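Long-range contact in 4-methyl-5(B-hydroxyethyl)-thiazole monophosphate biosynthesis enzyme (Vibrio cholerae O1 biovar El Tor, PDB 3OT1), which is of unknown function but belongs to the DJ-1/PfpI family and may act in thiazole monophosphate biosynthesis: residues F124-P133 with C150-Q161. Numbering follows the deposited sequence.
Sequences FVGARMTCHP and CYYATQHLLTSQ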
ATOM      1  N   PHE A 124       0.594  24.092  11.721  1.00  8.38           N
ATOM      2  CA  PHE A 124      -0.864  24.094  11.566  1.00  8.73           C
ATOM      3  C   PHE A 124      -1.584  24.309  12.892  1.00  9.14           C
ATOM      4  O   PHE A 124      -2.630  23.716  13.167  1.00  9.98           O
ATOM      5  CB  PHE A 124      -1.343  22.842  10.812  1.00  8.88           C
ATOM      6  CG  PHE A 124      -0.717  22.732   9.477  1.00  7.69           C
ATOM      7  CD1 PHE A 124      -1.130  23.568   8.461  1.00  8.01           C
ATOM      8  CD2 PHE A 124       0.345  21.874   9.248  1.00  8.08           C
ATOM      9  CE1 PHE A 124      -0.522  23.518   7.223  1.00  8.70           C
ATOM     10  CE2 PHE A 124       0.949  21.819   8.027  1.00  8.21           C
ATOM     11  CZ  PHE A 124       0.521  22.643   7.008  1.00  7.90           C
ATOM     12  N   VAL A 125      -1.029  25.209  13.694  1.00  9.79           N
ATOM     13  CA  VAL A 125      -1.672  25.615  14.925  1.00 11.25           C
ATOM     14  C   VAL A 125      -3.058  26.171  14.607  1.00 11.36           C
ATOM     15  O   VAL A 125      -3.234  26.962  13.675  1.00 11.71           O
ATOM     16  CB  VAL A 125      -0.837  26.669  15.681  1.00 12.43           C
ATOM     17  CG1 VAL A 125      -1.559  27.125  16.951  1.00 13.71           C
ATOM     18  CG2 VAL A 125       0.510  26.104  16.050  1.00 13.61           C
ATOM     19  N   GLY A 126      -4.049  25.700  15.344  1.00 12.22           N
ATOM     20  CA  GLY A 126      -5.414  26.114  15.101  1.00 12.31           C
ATOM     21  C   GLY A 126      -6.180  25.313  14.062  1.00 11.61           C
ATOM     22  O   GLY A 126      -7.380  25.489  13.941  1.00 12.56           O
ATOM     23  N   ALA A 127      -5.527  24.401  13.349  1.00 10.63           N
ATOM     24  CA  ALA A 127      -6.209  23.616  12.313  1.00 10.04           C
ATOM     25  C   ALA A 127      -6.930  22.420  12.898  1.00  9.11           C
ATOM     26  O   ALA A 127      -6.438  21.796  13.842  1.00 10.19           O
ATOM     27  CB  ALA A 127      -5.220  23.121  11.271  1.00  9.84           C
ATOM     28  N   ARG A 128      -8.077  22.089  12.327  1.00  9.61           N
ATOM     29  CA  ARG A 128      -8.702  20.794  12.565  1.00  9.19           C
ATOM     30  C   ARG A 128      -7.871  19.729  11.867  1.00  8.16           C
ATOM     31  O   ARG A 128      -7.445  19.923  10.717  1.00  8.54           O
ATOM     32  CB  ARG A 128     -10.130  20.761  12.025  1.00 10.21           C
ATOM     33  CG  ARG A 128     -11.074  21.704  12.716  1.00 14.49           C
ATOM     34  CD  ARG A 128     -12.521  21.355  12.507  1.00 21.01           C
ATOM     35  NE  ARG A 128     -12.820  19.968  12.885  1.00 25.58           N
ATOM     36  CZ  ARG A 128     -12.991  19.508  14.132  1.00 28.12           C
ATOM     37  NH1 ARG A 128     -13.278  18.218  14.315  1.00 29.12           N
ATOM     38  NH2 ARG A 128     -12.896  20.312  15.195  1.00 29.40           N
HETATM   39  N   MSE A 129      -7.642  18.610  12.555  1.00  7.27           N
HETATM   40  CA  MSE A 129      -6.893  17.507  11.987  1.00  7.35           C
HETATM   41  C   MSE A 129      -7.228  16.217  12.667  1.00  6.87           C
HETATM   42  O   MSE A 129      -7.655  16.186  13.818  1.00  7.52           O
HETATM   43  CB  MSE A 129      -5.386  17.759  12.055  1.00  6.96           C
HETATM   44  CG  MSE A 129      -4.840  17.900  13.468  1.00  7.45           C
HETATM   45 SE   MSE A 129      -2.958  18.334  13.517  1.00 10.98          SE
HETATM   46  CE  MSE A 129      -3.034  20.154  12.932  1.00 10.44           C
ATOM     47  N   THR A 130      -6.979  15.142  11.920  1.00  6.54           N
ATOM     48  CA  THR A 130      -7.005  13.798  12.467  1.00  6.24           C
ATOM     49  C   THR A 130      -5.592  13.223  12.421  1.00  6.00           C
ATOM     50  O   THR A 130      -4.639  13.865  11.960  1.00  6.37           O
ATOM     51  CB  THR A 130      -8.018  12.886  11.743  1.00  5.89           C
ATOM     52  OG1 THR A 130      -8.276  11.735  12.537  1.00  6.62           O
ATOM     53  CG2 THR A 130      -7.573  12.439  10.375  1.00  6.68           C
ATOM     54  N   CYS A 131      -5.451  12.021  12.966  1.00  6.07           N
ATOM     55  CA  CYS A 131      -4.180  11.299  13.004  1.00  6.35           C
ATOM     56  C   CYS A 131      -4.488   9.863  13.361  1.00  6.08           C
ATOM     57  O   CYS A 131      -5.651   9.492  13.493  1.00  6.91           O
ATOM     58  CB  CYS A 131      -3.213  11.928  14.020  1.00  6.41           C
ATOM     59  SG  CYS A 131      -3.724  11.897  15.732  1.00  8.07           S
ATOM     60  N   HIS A 132      -3.450   9.062  13.551  1.00  6.30           N
ATOM     61  CA  HIS A 132      -3.692   7.688  13.984  1.00  6.73           C
ATOM     62  C   HIS A 132      -4.398   7.679  15.336  1.00  8.02           C
ATOM     63  O   HIS A 132      -4.024   8.442  16.213  1.00  7.83           O
ATOM     64  CB  HIS A 132      -2.374   6.950  14.093  1.00  6.81           C
ATOM     65  CG  HIS A 132      -2.548   5.488  14.221  1.00  7.39           C
ATOM     66  ND1 HIS A 132      -2.898   4.879  15.404  1.00  9.11           N
ATOM     67  CD2 HIS A 132      -2.466   4.520  13.285  1.00 10.45           C
ATOM     68  CE1 HIS A 132      -3.022   3.584  15.177  1.00 10.25           C
ATOM     69  NE2 HIS A 132      -2.739   3.336  13.911  1.00 11.20           N
ATOM     70  N   PRO A 133      -5.404   6.817  15.521  1.00  8.65           N
ATOM     71  CA  PRO A 133      -6.131   6.799  16.788  1.00  9.96           C
ATOM     72  C   PRO A 133      -5.253   6.620  18.006  1.00 10.32           C
ATOM     73  O   PRO A 133      -5.593   7.118  19.079  1.00 12.03           O
ATOM     74  CB  PRO A 133      -7.089   5.623  16.607  1.00 11.04           C
ATOM     75  CG  PRO A 133      -7.372   5.612  15.173  1.00 11.34           C
ATOM     76  CD  PRO A 133      -6.062   5.955  14.525  1.00  8.75           C
ATOM     77  N   CYS A 150      -9.702  14.054   6.897  1.00  6.29           N
ATOM     78  CA  CYS A 150     -10.100  15.377   7.347  1.00  6.86           C
ATOM     79  C   CYS A 150      -9.437  16.468   6.498  1.00  6.10           C
ATOM     80  O   CYS A 150      -8.198  16.557   6.446  1.00  7.14           O
ATOM     81  CB  CYS A 150      -9.695  15.561   8.806  1.00  6.55           C
ATOM     82  SG  CYS A 150      -9.983  17.238   9.459  1.00  8.68           S
ATOM     83  N   TYR A 151     -10.227  17.308   5.839  1.00  6.86           N
ATOM     84  CA  TYR A 151      -9.731  18.466   5.124  1.00  7.33           C
ATOM     85  C   TYR A 151     -10.088  19.735   5.885  1.00  7.15           C
ATOM     86  O   TYR A 151     -11.239  19.930   6.265  1.00  9.19           O
ATOM     87  CB  TYR A 151     -10.306  18.522   3.708  1.00  7.82           C
ATOM     88  CG  TYR A 151      -9.762  19.702   2.928  1.00  9.58           C
ATOM     89  CD1 TYR A 151      -8.390  19.883   2.790  1.00 10.61           C
ATOM     90  CD2 TYR A 151     -10.594  20.637   2.331  1.00 11.73           C
ATOM     91  CE1 TYR A 151      -7.850  20.947   2.095  1.00 13.08           C
ATOM     92  CE2 TYR A 151     -10.051  21.706   1.598  1.00 13.14           C
ATOM     93  CZ  TYR A 151      -8.677  21.844   1.499  1.00 13.48           C
ATOM     94  OH  TYR A 151      -8.093  22.892   0.833  1.00 18.97           O
ATOM     95  N   TYR A 152      -9.075  20.560   6.123  1.00  7.80           N
ATOM     96  CA  TYR A 152      -9.240  21.854   6.777  1.00  7.88           C
ATOM     97  C   TYR A 152      -8.801  22.942   5.784  1.00  8.10           C
ATOM     98  O   TYR A 152      -7.620  23.224   5.604  1.00  8.69           O
ATOM     99  CB  TYR A 152      -8.430  21.909   8.074  1.00  8.18           C
ATOM    100  CG  TYR A 152      -8.656  23.156   8.862  1.00  9.23           C
ATOM    101  CD1 TYR A 152      -9.878  23.397   9.470  1.00 10.25           C
ATOM    102  CD2 TYR A 152      -7.659  24.114   8.985  1.00 10.57           C
ATOM    103  CE1 TYR A 152     -10.098  24.563  10.196  1.00 11.92           C
ATOM    104  CE2 TYR A 152      -7.877  25.264   9.720  1.00 12.37           C
ATOM    105  CZ  TYR A 152      -9.093  25.482  10.313  1.00 12.91           C
ATOM    106  OH  TYR A 152      -9.287  26.645  11.034  1.00 16.03           O
ATOM    107  N   ALA A 153      -9.782  23.532   5.114  1.00  9.04           N
ATOM    108  CA  ALA A 153      -9.516  24.375   3.962  1.00  9.89           C
ATOM    109  C   ALA A 153      -8.749  25.641   4.323  1.00 10.63           C
ATOM    110  O   ALA A 153      -7.915  26.086   3.557  1.00 11.07           O
ATOM    111  CB  ALA A 153     -10.819  24.734   3.249  1.00 11.05           C
ATOM    112  N   THR A 154      -9.025  26.197   5.494  1.00 11.70           N
ATOM    113  CA  THR A 154      -8.450  27.471   5.922  1.00 13.27           C
ATOM    114  C   THR A 154      -6.921  27.480   5.899  1.00 11.94           C
ATOM    115  O   THR A 154      -6.303  28.508   5.617  1.00 13.69           O
ATOM    116  CB  THR A 154      -8.981  27.840   7.363  1.00 13.66           C
ATOM    117  OG1 THR A 154     -10.418  27.865   7.362  1.00 17.45           O
ATOM    118  CG2 THR A 154      -8.443  29.182   7.829  1.00 17.17           C
ATOM    119  N   GLN A 155      -6.310  26.332   6.181  1.00 10.42           N
ATOM    120  CA  GLN A 155      -4.862  26.204   6.154  1.00  9.72           C
ATOM    121  C   GLN A 155      -4.406  25.172   5.113  1.00  8.75           C
ATOM    122  O   GLN A 155      -3.283  24.678   5.172  1.00  8.75           O
ATOM    123  CB  GLN A 155      -4.317  25.861   7.544  1.00  9.52           C
ATOM    124  CG  GLN A 155      -4.507  26.988   8.552  1.00 10.79           C
ATOM    125  CD  GLN A 155      -3.854  26.670   9.873  1.00 12.19           C
ATOM    126  OE1 GLN A 155      -2.733  26.179   9.913  1.00 13.39           O
ATOM    127  NE2 GLN A 155      -4.543  26.969  10.968  1.00 14.06           N
ATOM    128  N   HIS A 156      -5.266  24.874   4.129  1.00  8.53           N
ATOM    129  CA  HIS A 156      -4.942  23.952   3.034  1.00  8.17           C
ATOM    130  C   HIS A 156      -4.310  22.673   3.572  1.00  7.12           C
ATOM    131  O   HIS A 156      -3.203  22.303   3.160  1.00  7.35           O
ATOM    132  CB  HIS A 156      -3.981  24.609   2.036  1.00  9.37           C
ATOM    133  CG  HIS A 156      -4.433  25.941   1.553  1.00 13.36           C
ATOM    134  ND1 HIS A 156      -3.880  27.122   1.996  1.00 15.77           N
ATOM    135  CD2 HIS A 156      -5.416  26.280   0.690  1.00 16.29           C
ATOM    136  CE1 HIS A 156      -4.495  28.136   1.407  1.00 16.89           C
ATOM    137  NE2 HIS A 156      -5.430  27.652   0.611  1.00 18.53           N
ATOM    138  N   LEU A 157      -4.988  22.023   4.518  1.00  6.43           N
ATOM    139  CA  LEU A 157      -4.414  20.888   5.239  1.00  6.33           C
ATOM    140  C   LEU A 157      -5.306  19.654   5.137  1.00  6.10           C
ATOM    141  O   LEU A 157      -6.488  19.683   5.462  1.00  8.85           O
ATOM    142  CB  LEU A 157      -4.233  21.244   6.725  1.00  7.17           C
ATOM    143  CG  LEU A 157      -3.661  20.119   7.580  1.00  7.44           C
ATOM    144  CD1 LEU A 157      -2.214  19.829   7.204  1.00  8.96           C
ATOM    145  CD2 LEU A 157      -3.813  20.423   9.072  1.00  9.79           C
ATOM    146  N   LEU A 158      -4.724  18.543   4.694  1.00  5.31           N
ATOM    147  CA  LEU A 158      -5.442  17.278   4.603  1.00  5.15           C
ATOM    148  C   LEU A 158      -4.767  16.286   5.539  1.00  4.69           C
ATOM    149  O   LEU A 158      -3.551  16.081   5.427  1.00  5.48           O
ATOM    150  CB  LEU A 158      -5.379  16.746   3.174  1.00  5.17           C
ATOM    151  CG  LEU A 158      -6.171  15.455   2.914  1.00  5.61           C
ATOM    152  CD1 LEU A 158      -7.691  15.726   2.996  1.00  7.04           C
ATOM    153  CD2 LEU A 158      -5.772  14.862   1.563  1.00  7.33           C
ATOM    154  N   THR A 159      -5.524  15.672   6.439  1.00  4.51           N
ATOM    155  CA  THR A 159      -4.961  14.659   7.290  1.00  4.91           C
ATOM    156  C   THR A 159      -5.792  13.380   7.266  1.00  4.74           C
ATOM    157  O   THR A 159      -6.954  13.369   6.872  1.00  5.42           O
ATOM    158  CB  THR A 159      -4.782  15.164   8.741  1.00  5.19           C
ATOM    159  OG1 THR A 159      -6.031  15.647   9.238  1.00  6.06           O
ATOM    160  CG2 THR A 159      -3.702  16.213   8.815  1.00  5.91           C
ATOM    161  N   SER A 160      -5.154  12.281   7.671  1.00  5.10           N
ATOM    162  CA  SER A 160      -5.823  10.998   7.668  1.00  5.04           C
ATOM    163  C   SER A 160      -5.174  10.081   8.706  1.00  5.09           C
ATOM    164  O   SER A 160      -4.179  10.429   9.313  1.00  5.48           O
ATOM    165  CB  SER A 160      -5.808  10.415   6.262  1.00  4.97           C
ATOM    166  OG  SER A 160      -6.608   9.267   6.090  1.00  5.57           O
ATOM    167  N   GLN A 161      -5.756   8.915   8.930  1.00  5.45           N
ATOM    168  CA  GLN A 161      -5.488   8.123  10.129  1.00  6.04           C
ATOM    169  C   GLN A 161      -4.467   6.992  10.048  1.00  5.78           C
ATOM    170  O   GLN A 161      -3.732   6.809  10.998  1.00  6.54           O
ATOM    171  CB  GLN A 161      -6.804   7.552  10.662  1.00  5.89           C
ATOM    172  CG  GLN A 161      -7.802   8.633  11.096  1.00  7.09           C
ATOM    173  CD  GLN A 161      -8.909   8.076  11.940  1.00  9.20           C
ATOM    174  OE1 GLN A 161      -8.841   6.937  12.424  1.00 11.54           O
ATOM    175  NE2 GLN A 161      -9.919   8.892  12.185  1.00 10.80           N
TER
HETATM  176  O   HOH W   1      -6.685  18.266   8.540  1.00  6.73           O
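Leu157 meets Phe124 where the loop 124-133 runs across one face of the hairpin formed by strands 149-152 and 157-160, the outer pair at one edge of the main sheet within this chain. The Leu157 CD1 methyl sits over the centre of the Phe124 ring, 3.7 Å from its centroid and 6° off the normal, a CH-pi contact; the other methyl, CD2, reaches Ala127 CB and Met129 CE. With CG anti to the backbone N (chi1 -174°), the Tyr152 ring swings toward the loop and lays one face under its backbone: Arg128 N lies above the ring centre, while Ala127 CA is nearer the rim, 3.9 Å from the centroid. His156 and Leu157 both face Tyr152, a G1 beta bulge beside the hairpin turn. Beyond the hairpin, Phe118 of helix 113-119 meets Phe124 edge-to-face.

Amide and hydroxyl groups supply the direct hydrogen bonds. Gln155, extended beyond CG, gives NE2-H to Val125 O at 3.0 Å; the bond is nearly straight at the hydrogen (165°), with the donor above the carbonyl plane. Its OE1 meanwhile rests at the edge of the Phe124 ring, 3.4 Å from CD1. Further along, Thr130 N donates to Thr159 OG1 (2.9 Å). Gln161 NE2 reaches Thr130 OG1 only weakly, at 3.3 Å; both side chains have stronger partners, Gln147 O for the amide and Ser145 O for the hydroxyl.

One water lies within bonding distance of Arg128 O, Cys150 O and Thr159 OG1, donating toward the two carbonyls.

The Thr159 hydroxyl thus accepts a loop N-H and also bonds to this water. Apolar packing and the Gln155 bond combine at the Phe124-Ala127 end, Thr159 and Gln161 bond at the Thr130 end, and no backbone-to-backbone hydrogen bond links the loop to this hairpin.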